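Local coordinates for secreted in xylem 3 (Fusarium oxysporum, PDB 5OD4), which is the Avr2 effector of a fungal plant pathogen, probably acting to suppress host immunity, with an unknown biochemical activity, at residues Y38-A41 with G42-G45; H71-I74 with A75-I79. All blocks are in the same frame, centred on the assembly; numbering follows the deposited sequence. Where two conformers were deposited one is given.

Interaction 1 (Y38-A41 with G42-G45)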
loop_
_atom_site.group_PDB
_atom_site.type_symbol
_atom_site.label_atom_id
_atom_site.label_comp_id
_atom_site.label_asym_id
_atom_site.label_seq_id
_atom_site.Cartn_x
_atom_site.Cartn_y
_atom_site.Cartn_z
ATOM N N TYR A 38 1.527 12.203 -4.919
ATOM C CA TYR A 38 1.668 11.709 -3.573
ATOM C C TYR A 38 0.759 12.450 -2.622
ATOM O O TYR A 38 0.551 13.665 -2.784
ATOM C CB TYR A 38 3.141 11.837 -3.106
ATOM C CG TYR A 38 4.065 10.760 -3.622
ATOM C CD1 TYR A 38 4.245 9.588 -2.919
ATOM C CD2 TYR A 38 4.802 10.907 -4.783
ATOM C CE1 TYR A 38 5.136 8.604 -3.324
ATOM C CE2 TYR A 38 5.701 9.944 -5.203
ATOM C CZ TYR A 38 5.866 8.788 -4.464
ATOM O OH TYR A 38 6.752 7.821 -4.839
ATOM N N GLU A 39 0.288 11.754 -1.582
ATOM C CA GLU A 39 -0.502 12.316 -0.494
ATOM C C GLU A 39 0.122 11.914 0.812
ATOM O O GLU A 39 0.744 10.867 0.918
ATOM C CB GLU A 39 -1.943 11.841 -0.582
ATOM C CG GLU A 39 -2.605 12.325 -1.850
ATOM C CD GLU A 39 -4.093 12.319 -1.854
ATOM O OE1 GLU A 39 -4.701 11.745 -0.920
ATOM O OE2 GLU A 39 -4.656 12.885 -2.846
ATOM N N ARG A 40 -0.071 12.694 1.865
ATOM C CA ARG A 40 0.507 12.314 3.193
ATOM C C ARG A 40 -0.214 11.084 3.657
ATOM O O ARG A 40 -1.439 10.950 3.558
ATOM C CB ARG A 40 0.398 13.429 4.279
ATOM C CG ARG A 40 0.976 13.166 5.659
ATOM C CD ARG A 40 0.623 14.312 6.621
ATOM N NE ARG A 40 -0.671 14.953 6.342
ATOM C CZ ARG A 40 -1.758 14.874 7.110
ATOM N NH1 ARG A 40 -1.766 14.153 8.232
ATOM N NH2 ARG A 40 -2.870 15.509 6.745
ATOM N N ALA A 41 0.599 10.172 4.162
ATOM C CA ALA A 41 0.100 8.929 4.707
ATOM C C ALA A 41 -0.213 9.180 6.147
ATOM O O ALA A 41 0.536 8.740 7.028
ATOM C CB ALA A 41 1.096 7.805 4.475
ATOM N N GLY A 42 -1.317 9.901 6.438
ATOM C CA GLY A 42 -1.756 10.172 7.793
ATOM C C GLY A 42 -0.628 10.721 8.633
ATOM O O GLY A 42 0.129 11.649 8.236
ATOM N N ASN A 43 -0.530 10.181 9.836
ATOM C CA ASN A 43 0.450 10.621 10.789
ATOM C C ASN A 43 1.766 9.896 10.761
ATOM O O ASN A 43 2.570 9.972 11.665
ATOM C CB ASN A 43 -0.217 10.553 12.153
ATOM C CG ASN A 43 -1.400 11.511 12.255
ATOM O OD1 ASN A 43 -1.300 12.663 11.822
ATOM N ND2 ASN A 43 -2.519 11.039 12.800
ATOM N N SER A 44 2.075 9.222 9.665
ATOM C CA SER A 44 3.304 8.438 9.602
ATOM C C SER A 44 4.580 9.181 9.281
ATOM O O SER A 44 5.646 8.610 9.423
ATOM C CB SER A 44 3.157 7.358 8.499
ATOM O OG SER A 44 3.206 7.949 7.202
ATOM N N GLY A 45 4.510 10.424 8.835
ATOM C CA GLY A 45 5.718 11.138 8.348
ATOM C C GLY A 45 6.209 10.749 6.957
ATOM O O GLY A 45 7.237 11.257 6.467
#

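Interaction 2 (H71-I74 with A75-I79)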
loop_
_atom_site.group_PDB
_atom_site.type_symbol
_atom_site.label_atom_id
_atom_site.label_comp_id
_atom_site.label_asym_id
_atom_site.label_seq_id
_atom_site.Cartn_x
_atom_site.Cartn_y
_atom_site.Cartn_z
ATOM N N HIS A 71 13.858 13.727 1.356
ATOM C CA HIS A 71 14.520 13.269 2.553
ATOM C C HIS A 71 14.800 11.777 2.500
ATOM O O HIS A 71 14.216 11.009 1.734
ATOM C CB HIS A 71 13.690 13.607 3.781
ATOM C CG HIS A 71 13.609 15.083 4.075
ATOM N ND1 HIS A 71 13.531 15.589 5.340
ATOM C CD2 HIS A 71 13.610 16.158 3.262
ATOM C CE1 HIS A 71 13.490 16.915 5.284
ATOM N NE2 HIS A 71 13.512 17.284 4.022
ATOM N N GLN A 72 15.709 11.364 3.372
ATOM C CA GLN A 72 15.919 9.938 3.656
ATOM C C GLN A 72 14.986 9.481 4.764
ATOM O O GLN A 72 14.644 10.253 5.670
ATOM C CB GLN A 72 17.357 9.712 4.103
ATOM C CG GLN A 72 18.393 9.979 3.021
ATOM C CD GLN A 72 19.749 9.944 3.648
ATOM O OE1 GLN A 72 20.204 10.945 4.214
ATOM N NE2 GLN A 72 20.411 8.784 3.618
ATOM N N ALA A 73 14.608 8.203 4.735
ATOM C CA ALA A 73 13.874 7.625 5.848
ATOM C C ALA A 73 14.720 7.659 7.119
ATOM O O ALA A 73 15.904 7.318 7.098
ATOM C CB ALA A 73 13.501 6.192 5.518
ATOM N N ILE A 74 14.100 8.026 8.246
ATOM C CA ILE A 74 14.798 8.136 9.518
ATOM C C ILE A 74 14.688 6.896 10.372
ATOM O O ILE A 74 15.241 6.844 11.481
ATOM C CB ILE A 74 14.324 9.362 10.330
ATOM C CG1 ILE A 74 12.899 9.199 10.862
ATOM C CG2 ILE A 74 14.451 10.624 9.507
ATOM C CD1 ILE A 74 12.436 10.375 11.679
ATOM N N ALA A 75 13.987 5.887 9.874
ATOM C CA ALA A 75 13.693 4.636 10.575
ATOM C C ALA A 75 13.342 3.613 9.518
ATOM O O ALA A 75 13.203 3.929 8.335
ATOM C CB ALA A 75 12.594 4.817 11.595
ATOM N N ASN A 76 13.162 2.368 9.983
ATOM C CA ASN A 76 12.634 1.310 9.109
ATOM C C ASN A 76 11.136 1.245 9.205
ATOM O O ASN A 76 10.575 1.390 10.287
ATOM C CB ASN A 76 13.207 -0.041 9.543
ATOM C CG ASN A 76 14.701 -0.113 9.385
ATOM O OD1 ASN A 76 15.226 0.099 8.292
ATOM N ND2 ASN A 76 15.393 -0.453 10.472
ATOM N N TYR A 77 10.489 1.004 8.063
ATOM C CA TYR A 77 9.031 0.905 7.995
ATOM C C TYR A 77 8.629 -0.359 7.286
ATOM O O TYR A 77 9.230 -0.788 6.284
ATOM C CB TYR A 77 8.422 2.110 7.238
ATOM C CG TYR A 77 8.721 3.441 7.866
ATOM C CD1 TYR A 77 9.940 4.085 7.618
ATOM C CD2 TYR A 77 7.828 4.081 8.687
ATOM C CE1 TYR A 77 10.226 5.299 8.175
ATOM C CE2 TYR A 77 8.105 5.327 9.245
ATOM C CZ TYR A 77 9.298 5.927 8.988
ATOM O OH TYR A 77 9.656 7.143 9.494
ATOM N N GLU A 78 7.558 -0.961 7.808
ATOM C CA GLU A 78 6.877 -2.117 7.243
ATOM C C GLU A 78 5.673 -1.624 6.453
ATOM O O GLU A 78 4.880 -0.822 6.959
ATOM C CB GLU A 78 6.447 -3.031 8.394
ATOM C CG GLU A 78 5.648 -4.260 8.010
ATOM C CD GLU A 78 6.431 -5.336 7.317
ATOM O OE1 GLU A 78 7.621 -5.197 7.051
ATOM O OE2 GLU A 78 5.807 -6.404 7.028
ATOM N N ILE A 79 5.521 -2.117 5.217
ATOM C CA ILE A 79 4.425 -1.755 4.336
ATOM C C ILE A 79 3.744 -3.055 3.921
ATOM O O ILE A 79 4.396 -3.961 3.416
ATOM C CB ILE A 79 4.944 -1.018 3.094
ATOM C CG1 ILE A 79 5.703 0.244 3.468
ATOM C CG2 ILE A 79 3.802 -0.692 2.154
ATOM C CD1 ILE A 79 6.668 0.708 2.420
HETATM O O HOH W 1 11.307 8.651 7.785
#

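Interaction 1 (Y38-A41 with G42-G45)
Ala41 and Ser44 close the turn of a beta hairpin that links strand 39-40 to strand 47-53. Ala41 is also the centre of an inverse gamma turn. There Gly42 N reaches back to Arg40 O over 3.1 Å, a weak and bent bond. The chain then turns over Gly42 and Asn43. The positive phi of Gly42, followed by the conformation of Asn43, is that of a type II' beta turn, and Gly42 has no CB to crowd the carbonyl carbon of Ala41.

The tight side is the inner one, round Ala41 O. This oxygen takes two bonds from one residue. Ser44 N donates from 3.1 Å to Ala41 O, with an angle of 161° at the hydrogen. Ser44 OG donates to Ala41 O from 2.8 Å. Both donors lie somewhat off the carbonyl plane. OG sits between the backbone N and the carbonyl carbon of Ser44 (chi1 72°), which puts it beside the methyl of Ala41, with OG 3.5 Å from Ala41 CB. In this position OG also bonds Leu46 N, where the return strand is about to begin. Ser44 was modelled in two conformers, and this holds for one.

The outer side faces solvent. Arg40 CG and CD still lie close against Gly42 O, at 3.1 and 3.2 Å. Looseness begins beyond CD. The chain bends at chi3 (32°), which brings the guanidinium back toward Gly42 O. Arg40 NH1 adds one weak bond of 3.1 Å to Gly42 O. Arg40 has a second conformer, so this hold is doubtful. Asn43 OD1 lies at the guanidinium edge, near its plane, but at 3.9 Å from Arg40 NH1 it is too far for a bond.

Interaction 2 (H71-I74 with A75-I79)
Ala73 meets the ring of Tyr77, and Ile74 its hydroxyl, where a loop enters strand 77-85. The apolar contacts are light. Ala73 CB comes to the edge of the ring, near its plane, 4.3 Å from Tyr77 CE1. Ile74 CG1 is 4.5 Å from Ala75 CB. At the hydroxyl end there is plain van der Waals contact, with Ile74 CG1 4.1 Å from Tyr77 OH. Ile74 was modelled in two conformers, so its side-chain contacts hold for one of them.

The polar link goes through water. One molecule accepts from Ile74 N at 2.9 Å and lies 2.8 Å from Tyr77 OH, with which it also bonds. Tyr77 CG is anti to its own carbonyl carbon (chi1 -60°), which carries the ring back along the chain to this water. Ala75 N is buried in the bend and has no partner in the model.

Around this local bend, backbone bonds tie Ala73 to Gly104 and Ser105, and Tyr77 to Leu101. The ring of Tyr77 also touches Leu46, in the loop before strand 47-53. Strand 77-85, which begins at Tyr77, runs between strands 119-127 and 94-101, inside one sheet of the beta-sandwich.

Along the chain, interaction 1 comes first. It closes the short hairpin between the edge strand 39-40 and strand 47-53. The chain then returns through strand 60-66 of the same sheet. A long loop follows, and interaction 2 forms at its end, where the chain enters strand 77-85 of the other sheet. The two contacts are in series and neither nests in the other. The centres of interaction 1 and interaction 2 lie about 12 Å apart. They touch where Tyr77 CE2 packs 4.1 Å from Ser44 O. The hairpin turn of one sheet thus meets the strand entry of the other at one end of the beta-sandwich.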